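Local coordinates for activator of Hsp90 ATPase homologue 1/2-like C-terminal domain-containing protein (Nitrosomonas europaea, PDB 1XFS) that is of unknown function but, as an AHA1-family protein of the Bet v 1-like clan, probably binds a partner protein or small molecule, at residues G75-V80 with K84-T89; D48-L53 with E58-M63; E119-P122 with T127-T130. All blocks are in the same frame, centred on the assembly; numbering follows the deposited sequence.

Contact 1: residues G75-V80 with K84-T89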
loop_
_atom_site.group_PDB
_atom_site.type_symbol
_atom_site.label_atom_id
_atom_site.label_comp_id
_atom_site.label_asym_id
_atom_site.label_seq_id
_atom_site.Cartn_x
_atom_site.Cartn_y
_atom_site.Cartn_z
ATOM N N GLY A 75 -7.655 7.857 -0.323
ATOM C CA GLY A 75 -6.350 7.234 -0.241
ATOM C C GLY A 75 -6.273 6.298 0.948
ATOM O O GLY A 75 -7.254 6.117 1.674
ATOM N N CYS A 76 -5.098 5.714 1.154
ATOM C CA CYS A 76 -4.890 4.758 2.241
ATOM C C CYS A 76 -3.549 5.007 2.934
ATOM O O CYS A 76 -2.540 5.201 2.268
ATOM C CB CYS A 76 -4.902 3.339 1.651
ATOM S SG CYS A 76 -4.804 1.988 2.827
ATOM N N PHE A 77 -3.531 5.010 4.264
ATOM C CA PHE A 77 -2.272 5.183 4.984
ATOM C C PHE A 77 -1.501 3.859 4.935
ATOM O O PHE A 77 -2.089 2.784 5.026
ATOM C CB PHE A 77 -2.527 5.597 6.441
ATOM C CG PHE A 77 -2.987 7.019 6.591
ATOM C CD1 PHE A 77 -2.127 8.080 6.309
ATOM C CD2 PHE A 77 -4.295 7.300 6.969
ATOM C CE1 PHE A 77 -2.572 9.413 6.397
ATOM C CE2 PHE A 77 -4.755 8.626 7.060
ATOM C CZ PHE A 77 -3.887 9.675 6.774
ATOM N N LEU A 78 -0.186 3.941 4.767
ATOM C CA LEU A 78 0.647 2.748 4.699
ATOM C C LEU A 78 1.593 2.631 5.883
ATOM O O LEU A 78 1.933 1.530 6.312
ATOM C CB LEU A 78 1.452 2.753 3.406
ATOM C CG LEU A 78 0.622 2.840 2.130
ATOM C CD1 LEU A 78 1.558 2.920 0.924
ATOM C CD2 LEU A 78 -0.287 1.609 2.008
ATOM N N GLU A 79 2.045 3.772 6.390
ATOM C CA GLU A 79 2.932 3.798 7.538
ATOM C C GLU A 79 2.628 5.035 8.365
ATOM O O GLU A 79 2.443 6.128 7.824
ATOM C CB GLU A 79 4.410 3.821 7.118
ATOM C CG GLU A 79 5.351 3.902 8.328
ATOM C CD GLU A 79 6.821 4.011 7.968
ATOM O OE1 GLU A 79 7.592 4.534 8.800
ATOM O OE2 GLU A 79 7.223 3.559 6.871
ATOM N N VAL A 80 2.561 4.841 9.675
ATOM C CA VAL A 80 2.309 5.925 10.608
ATOM C C VAL A 80 3.306 5.758 11.738
ATOM O O VAL A 80 3.085 4.985 12.671
ATOM C CB VAL A 80 0.878 5.871 11.190
ATOM C CG1 VAL A 80 0.648 7.061 12.116
ATOM C CG2 VAL A 80 -0.150 5.886 10.058
ATOM N N LYS A 84 7.544 11.146 12.959
ATOM C CA LYS A 84 8.716 10.746 12.199
ATOM C C LYS A 84 8.439 10.505 10.724
ATOM O O LYS A 84 9.068 11.119 9.861
ATOM C CB LYS A 84 9.307 9.480 12.829
ATOM C CG LYS A 84 10.419 8.820 12.029
ATOM C CD LYS A 84 11.616 9.734 11.860
ATOM C CE LYS A 84 12.683 9.064 11.007
ATOM N NZ LYS A 84 13.093 7.741 11.560
ATOM N N ARG A 85 7.499 9.614 10.432
ATOM C CA ARG A 85 7.201 9.300 9.042
ATOM C C ARG A 85 5.733 8.983 8.783
ATOM O O ARG A 85 5.108 8.222 9.514
ATOM C CB ARG A 85 8.070 8.121 8.577
ATOM C CG ARG A 85 7.976 7.853 7.080
ATOM C CD ARG A 85 8.772 6.631 6.644
ATOM N NE ARG A 85 10.212 6.797 6.802
ATOM C CZ ARG A 85 10.909 6.380 7.855
ATOM N NH1 ARG A 85 10.301 5.763 8.860
ATOM N NH2 ARG A 85 12.223 6.576 7.904
ATOM N N LEU A 86 5.193 9.590 7.733
ATOM C CA LEU A 86 3.816 9.370 7.338
ATOM C C LEU A 86 3.823 9.014 5.861
ATOM O O LEU A 86 4.420 9.715 5.049
ATOM C CB LEU A 86 2.986 10.634 7.554
ATOM C CG LEU A 86 1.487 10.494 7.297
ATOM C CD1 LEU A 86 0.881 9.479 8.272
ATOM C CD2 LEU A 86 0.829 11.855 7.486
ATOM N N ILE A 87 3.180 7.909 5.518
ATOM C CA ILE A 87 3.113 7.487 4.127
ATOM C C ILE A 87 1.689 7.147 3.768
ATOM O O ILE A 87 1.030 6.394 4.485
ATOM C CB ILE A 87 3.970 6.222 3.855
ATOM C CG1 ILE A 87 5.450 6.489 4.203
ATOM C CG2 ILE A 87 3.837 5.807 2.380
ATOM C CD1 ILE A 87 6.383 5.308 3.906
ATOM N N TRP A 88 1.189 7.727 2.680
ATOM C CA TRP A 88 -0.164 7.411 2.226
ATOM C C TRP A 88 -0.110 7.256 0.716
ATOM O O TRP A 88 0.813 7.748 0.065
ATOM C CB TRP A 88 -1.169 8.503 2.636
ATOM C CG TRP A 88 -0.947 9.848 2.023
ATOM C CD1 TRP A 88 -1.383 10.280 0.800
ATOM C CD2 TRP A 88 -0.241 10.945 2.607
ATOM N NE1 TRP A 88 -0.992 11.578 0.591
ATOM C CE2 TRP A 88 -0.289 12.010 1.680
ATOM C CE3 TRP A 88 0.427 11.132 3.823
ATOM C CZ2 TRP A 88 0.314 13.247 1.934
ATOM C CZ3 TRP A 88 1.024 12.362 4.074
ATOM C CH2 TRP A 88 0.963 13.404 3.132
ATOM N N THR A 89 -1.072 6.540 0.157
ATOM C CA THR A 89 -1.081 6.325 -1.276
ATOM C C THR A 89 -2.476 6.486 -1.859
ATOM O O THR A 89 -3.470 6.272 -1.169
ATOM C CB THR A 89 -0.569 4.902 -1.628
ATOM O OG1 THR A 89 -0.506 4.756 -3.053
ATOM C CG2 THR A 89 -1.494 3.821 -1.056
#
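A beta hairpin of the seven-stranded antiparallel sheet pairs residues 75-80 with 84-89, and a classic beta bulge interrupts it where Leu78 and Glu79 both face Ile87. Leu78 N donates to Ile87 O at 2.8 Å, almost straight (177°). Glu79 N reaches Ile87 O in a weak bond of 3.4 Å. On the Cys76 side of the bulge, Cys76 and Thr89 form a hydrogen-bonded pair. Toward the turn, Ile87 N donates to Glu79 O at 3.0 Å.

Leu78 CD1 lies 3.7 Å from Thr89 CG2 and also touches Ile87 CG2. Tyr96 and Leu92 of the second subunit pack on this patch. Glu79 has CG anti to its backbone N (chi1 178°) and an extended chain, which carries its carboxylate out to Arg85. There OE1 uses its syn lone pair to accept from Arg85 NH1 at 3.0 Å, close to the guanidinium plane. The carboxylate and guanidinium planes are 52° apart. Thr81 OG1 also bonds to this oxygen. Glu79 OE2 rests 3.5 Å from Ile87 CD1, so the carboxylate also touches an apolar side chain.

The sheet face of Phe77, Val80, Leu86 and Trp88 is apolar. Phe77 CD1 meets Trp88 CB at 3.8 Å and Leu86 CD1 at 3.9 Å. Trp26 of helix 22-30 covers Val80 and Leu86.

The chemistry thus divides by face. One face supplies aromatic and aliphatic core between sheet and helix. The other pairs an apolar patch for the second subunit with a salt bridge near the turn. Two bonds on Glu79 OE1 are likely to limit the rotation of its carboxylate.

Contact 2: residues D48-L53 with E58-M63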
loop_
_atom_site.group_PDB
_atom_site.type_symbol
_atom_site.label_atom_id
_atom_site.label_comp_id
_atom_site.label_asym_id
_atom_site.label_seq_id
_atom_site.Cartn_x
_atom_site.Cartn_y
_atom_site.Cartn_z
ATOM N N ASP A 48 -14.250 18.702 2.745
ATOM C CA ASP A 48 -14.407 17.609 3.691
ATOM C C ASP A 48 -13.076 16.881 3.826
ATOM O O ASP A 48 -12.277 16.836 2.892
ATOM C CB ASP A 48 -15.482 16.635 3.204
ATOM C CG ASP A 48 -16.032 15.760 4.323
ATOM O OD1 ASP A 48 -16.865 14.880 4.033
ATOM O OD2 ASP A 48 -15.644 15.963 5.491
ATOM N N CYS A 49 -12.844 16.313 4.999
ATOM C CA CYS A 49 -11.619 15.576 5.263
ATOM C C CYS A 49 -11.863 14.567 6.373
ATOM O O CYS A 49 -12.278 14.930 7.476
ATOM C CB CYS A 49 -10.490 16.532 5.656
ATOM S SG CYS A 49 -8.928 15.687 6.050
ATOM N N ARG A 50 -11.612 13.295 6.064
ATOM C CA ARG A 50 -11.788 12.203 7.017
ATOM C C ARG A 50 -10.449 11.478 7.121
ATOM O O ARG A 50 -9.824 11.163 6.106
ATOM C CB ARG A 50 -12.852 11.219 6.523
ATOM C CG ARG A 50 -14.259 11.794 6.411
ATOM C CD ARG A 50 -14.912 11.939 7.776
ATOM N NE ARG A 50 -15.076 10.647 8.444
ATOM C CZ ARG A 50 -15.633 10.491 9.641
ATOM N NH1 ARG A 50 -16.088 11.544 10.308
ATOM N NH2 ARG A 50 -15.730 9.280 10.176
ATOM N N VAL A 51 -10.014 11.222 8.350
ATOM C CA VAL A 51 -8.746 10.545 8.591
ATOM C C VAL A 51 -8.853 9.416 9.620
ATOM O O VAL A 51 -9.329 9.630 10.730
ATOM C CB VAL A 51 -7.672 11.557 9.094
ATOM C CG1 VAL A 51 -6.455 10.810 9.643
ATOM C CG2 VAL A 51 -7.254 12.485 7.959
ATOM N N ASP A 52 -8.426 8.212 9.232
ATOM C CA ASP A 52 -8.384 7.054 10.136
ATOM C C ASP A 52 -6.872 6.804 10.137
ATOM O O ASP A 52 -6.348 6.111 9.258
ATOM C CB ASP A 52 -9.145 5.854 9.550
ATOM C CG ASP A 52 -9.113 4.626 10.463
ATOM O OD1 ASP A 52 -9.596 3.553 10.040
ATOM O OD2 ASP A 52 -8.621 4.727 11.606
ATOM N N LEU A 53 -6.183 7.384 11.120
ATOM C CA LEU A 53 -4.719 7.327 11.207
ATOM C C LEU A 53 -4.104 6.019 11.685
ATOM O O LEU A 53 -3.724 5.874 12.848
ATOM C CB LEU A 53 -4.219 8.484 12.081
ATOM C CG LEU A 53 -2.743 8.861 11.968
ATOM C CD1 LEU A 53 -2.452 9.448 10.591
ATOM C CD2 LEU A 53 -2.402 9.875 13.048
ATOM N N GLU A 58 -8.360 4.841 5.991
ATOM C CA GLU A 58 -8.714 5.737 4.906
ATOM C C GLU A 58 -8.303 7.190 5.128
ATOM O O GLU A 58 -8.365 7.710 6.239
ATOM C CB GLU A 58 -10.226 5.655 4.644
ATOM C CG GLU A 58 -10.742 6.597 3.563
ATOM C CD GLU A 58 -12.203 6.339 3.242
ATOM O OE1 GLU A 58 -13.020 6.287 4.187
ATOM O OE2 GLU A 58 -12.536 6.205 2.047
ATOM N N PHE A 59 -7.849 7.822 4.050
ATOM C CA PHE A 59 -7.473 9.230 4.045
ATOM C C PHE A 59 -8.385 9.787 2.946
ATOM O O PHE A 59 -8.100 9.634 1.755
ATOM C CB PHE A 59 -5.994 9.398 3.669
ATOM C CG PHE A 59 -5.499 10.815 3.759
ATOM C CD1 PHE A 59 -4.258 11.169 3.231
ATOM C CD2 PHE A 59 -6.278 11.803 4.357
ATOM C CE1 PHE A 59 -3.799 12.493 3.291
ATOM C CE2 PHE A 59 -5.832 13.129 4.425
ATOM C CZ PHE A 59 -4.586 13.476 3.890
ATOM N N TYR A 60 -9.500 10.395 3.357
ATOM C CA TYR A 60 -10.499 10.943 2.433
ATOM C C TYR A 60 -10.548 12.463 2.480
ATOM O O TYR A 60 -10.570 13.066 3.553
ATOM C CB TYR A 60 -11.889 10.390 2.787
ATOM C CG TYR A 60 -13.066 11.029 2.057
ATOM C CD1 TYR A 60 -13.394 10.665 0.753
ATOM C CD2 TYR A 60 -13.865 11.985 2.689
ATOM C CE1 TYR A 60 -14.499 11.239 0.093
ATOM C CE2 TYR A 60 -14.962 12.564 2.038
ATOM C CZ TYR A 60 -15.273 12.185 0.743
ATOM O OH TYR A 60 -16.359 12.763 0.113
ATOM N N THR A 61 -10.563 13.085 1.310
ATOM C CA THR A 61 -10.631 14.534 1.247
ATOM C C THR A 61 -11.445 14.961 0.036
ATOM O O THR A 61 -11.498 14.255 -0.965
ATOM C CB THR A 61 -9.222 15.161 1.146
ATOM O OG1 THR A 61 -8.572 14.685 -0.038
ATOM C CG2 THR A 61 -8.381 14.789 2.359
ATOM N N VAL A 62 -12.114 16.103 0.147
ATOM C CA VAL A 62 -12.884 16.631 -0.969
ATOM C C VAL A 62 -12.294 17.994 -1.270
ATOM O O VAL A 62 -12.380 18.911 -0.455
ATOM C CB VAL A 62 -14.375 16.798 -0.633
ATOM C CG1 VAL A 62 -15.098 17.415 -1.829
ATOM C CG2 VAL A 62 -14.986 15.449 -0.291
HETATM N N MSE A 63 -11.664 18.102 -2.434
HETATM C CA MSE A 63 -11.040 19.344 -2.859
HETATM C C MSE A 63 -11.971 20.147 -3.761
HETATM O O MSE A 63 -12.669 19.588 -4.606
HETATM C CB MSE A 63 -9.746 19.038 -3.612
HETATM C CG MSE A 63 -8.676 18.378 -2.763
HETATM SE SE MSE A 63 -7.208 17.751 -3.840
HETATM C CE MSE A 63 -6.530 19.452 -4.445
HETATM O O HOH W 1 -10.554 3.642 7.419
#
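Tyr60 sets CG anti to its backbone N (chi1 171°), and Arg50 places CG anti to its carbonyl carbon (chi1 -64°). These torsions bring Arg50 CG to 3.7 Å from Tyr60 CD2. The arginine chain then bends at chi2 and chi3, and its guanidinium leads away from the strand 58-63. Asp48 approaches the same ring at an edge. Its OD1 lies in the ring plane, 3.6 Å from Tyr60 CE2, with the carboxylate turned 89° to the ring. Beside it, Asp48 CB packs on Val62 CG2. An alanine in place of Tyr60 is likely to leave Arg50 CG and Asp48 OD1 without the ring they both touch, and to open a gap beside them.

The backbones form an antiparallel hairpin joining strands 45-51 and 58-64. Arg50 N donates to Tyr60 O at 2.7 Å, and Tyr60 N returns a bond to Arg50 O. Near the turn, Asp52 N donates to Glu58 O at 3.0 Å. A water links the two sides there: it donates to Asp52 OD1 at 2.8 Å and accepts from Glu58 N. Asp52 OD1 also forms a salt bridge with Arg54.

The other face is mostly apolar. Val51 CG2 lies 3.8 Å from Phe59 CD2, the two side chains pointing the same way. Cys49 SG sits at the edge of the Phe59 ring. Pro32 and Leu35 of helix 32-35 cover Cys49 and Val51. The hairpin at this margin of the sheet therefore has one mostly apolar face, covered in part by helix 32-35, and one more polar face centred on Tyr60, while water and charge finish the turn end.

Contact 3: residues E119-P122 with T127-T130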
loop_
_atom_site.group_PDB
_atom_site.type_symbol
_atom_site.label_atom_id
_atom_site.label_comp_id
_atom_site.label_asym_id
_atom_site.label_seq_id
_atom_site.Cartn_x
_atom_site.Cartn_y
_atom_site.Cartn_z
ATOM N N GLU A 119 8.714 12.800 5.738
ATOM C CA GLU A 119 9.631 12.520 6.832
ATOM C C GLU A 119 9.907 13.780 7.635
ATOM O O GLU A 119 10.114 14.846 7.067
ATOM C CB GLU A 119 10.943 11.937 6.302
ATOM C CG GLU A 119 10.788 10.573 5.659
ATOM C CD GLU A 119 12.116 9.943 5.293
ATOM O OE1 GLU A 119 12.115 8.776 4.845
ATOM O OE2 GLU A 119 13.158 10.614 5.451
ATOM N N LEU A 120 9.901 13.651 8.958
ATOM C CA LEU A 120 10.150 14.792 9.832
ATOM C C LEU A 120 11.384 14.555 10.685
ATOM O O LEU A 120 11.679 13.426 11.088
ATOM C CB LEU A 120 8.962 15.034 10.760
ATOM C CG LEU A 120 7.589 15.278 10.142
ATOM C CD1 LEU A 120 6.571 15.441 11.257
ATOM C CD2 LEU A 120 7.627 16.525 9.264
ATOM N N GLN A 121 12.103 15.630 10.965
ATOM C CA GLN A 121 13.295 15.533 11.783
ATOM C C GLN A 121 13.394 16.799 12.614
ATOM O O GLN A 121 13.424 17.901 12.077
ATOM C CB GLN A 121 14.528 15.379 10.892
ATOM C CG GLN A 121 15.841 15.194 11.640
ATOM C CD GLN A 121 17.012 14.974 10.695
ATOM O OE1 GLN A 121 17.061 13.976 9.973
ATOM N NE2 GLN A 121 17.957 15.911 10.689
ATOM N N PRO A 122 13.415 16.663 13.947
ATOM C CA PRO A 122 13.514 17.876 14.760
ATOM C C PRO A 122 14.883 18.531 14.599
ATOM O O PRO A 122 15.888 17.845 14.412
ATOM C CB PRO A 122 13.259 17.364 16.180
ATOM C CG PRO A 122 13.756 15.951 16.137
ATOM C CD PRO A 122 13.285 15.460 14.787
ATOM N N THR A 127 11.512 22.089 12.761
ATOM C CA THR A 127 11.398 20.764 12.168
ATOM C C THR A 127 11.798 20.772 10.702
ATOM O O THR A 127 11.428 21.676 9.949
ATOM C CB THR A 127 9.953 20.223 12.249
ATOM O OG1 THR A 127 9.470 20.348 13.589
ATOM C CG2 THR A 127 9.914 18.748 11.841
ATOM N N ARG A 128 12.566 19.764 10.301
ATOM C CA ARG A 128 12.978 19.633 8.916
ATOM C C ARG A 128 11.906 18.763 8.268
ATOM O O ARG A 128 11.639 17.649 8.725
ATOM C CB ARG A 128 14.353 18.970 8.821
ATOM C CG ARG A 128 14.869 18.810 7.400
ATOM C CD ARG A 128 16.353 18.503 7.412
ATOM N NE ARG A 128 17.087 19.534 8.140
ATOM C CZ ARG A 128 18.406 19.553 8.293
ATOM N NH1 ARG A 128 19.152 18.593 7.765
ATOM N NH2 ARG A 128 18.979 20.539 8.974
ATOM N N TYR A 129 11.281 19.293 7.223
ATOM C CA TYR A 129 10.214 18.601 6.509
ATOM C C TYR A 129 10.668 18.149 5.134
ATOM O O TYR A 129 11.144 18.950 4.333
ATOM C CB TYR A 129 9.000 19.531 6.372
ATOM C CG TYR A 129 7.903 19.027 5.451
ATOM C CD1 TYR A 129 8.011 19.151 4.066
ATOM C CD2 TYR A 129 6.765 18.411 5.966
ATOM C CE1 TYR A 129 7.016 18.672 3.216
ATOM C CE2 TYR A 129 5.760 17.928 5.123
ATOM C CZ TYR A 129 5.892 18.061 3.751
ATOM O OH TYR A 129 4.917 17.575 2.910
ATOM N N THR A 130 10.514 16.860 4.857
ATOM C CA THR A 130 10.900 16.324 3.565
ATOM C C THR A 130 9.703 15.565 2.991
ATOM O O THR A 130 9.154 14.678 3.643
ATOM C CB THR A 130 12.123 15.385 3.705
ATOM O OG1 THR A 130 13.228 16.119 4.253
ATOM C CG2 THR A 130 12.529 14.821 2.355
#
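Leu120 packs against Thr127 and Tyr129 on the mostly apolar face of a beta hairpin made by strands 115-122 and 127-134. This is the close-packed side. Leu120 CD2 meets Tyr129 CD2 at 3.9 Å, and Leu120 CB lies 4.0 Å from Thr127 CG2. Leu120 holds CG anti to its carbonyl carbon (chi1 -57°), and CD2 reaches both partners. Val25 of helix 22-30 covers Leu120 and Thr127. The hydroxyl of Thr127 bonds to the backbone of Val20.

The opposite face is looser and more polar, and Gln121 there is exposed to solvent. Gln121 and Arg128 run side by side and point the same way. Gln121 NE2 stands over one face of the guanidinium, 4.1 Å from Arg128 NH1, with the two planes 35° apart. The sheet between these faces is regular. Glu119 N donates to Thr130 O at 2.8 Å, and Thr130 N donates back to Glu119 O. Gln121 N reaches Arg128 O by a more bent bond. The charge of Arg128 is met by a salt bridge to Glu17 of strand 11-18. Nearest the turn, Arg128 N donates to Gln121 O at 2.7 Å, almost straight at 178°.

All three contacts are hairpins of one antiparallel sheet. Contact 1 lies between the other two and is the most buried. Contact 2 sits at one margin, on the outermost strand 45-51. Contact 3 lies towards the other margin, and the two are about 23 Å apart between centres. Strands 58-64 and 70-81 are neighbours, so Phe59 of contact 2 packs on Phe77 and Trp88 of contact 1. Strands 85-89 and 115-122 join contacts 1 and 3, where Leu120 N probably hydrogen-bonds to Lys84 O. Of the three pairings, only that of contact 1 shifts register at a bulge, and it alone faces the second subunit. Contacts 2 and 3 carry more polar outer faces.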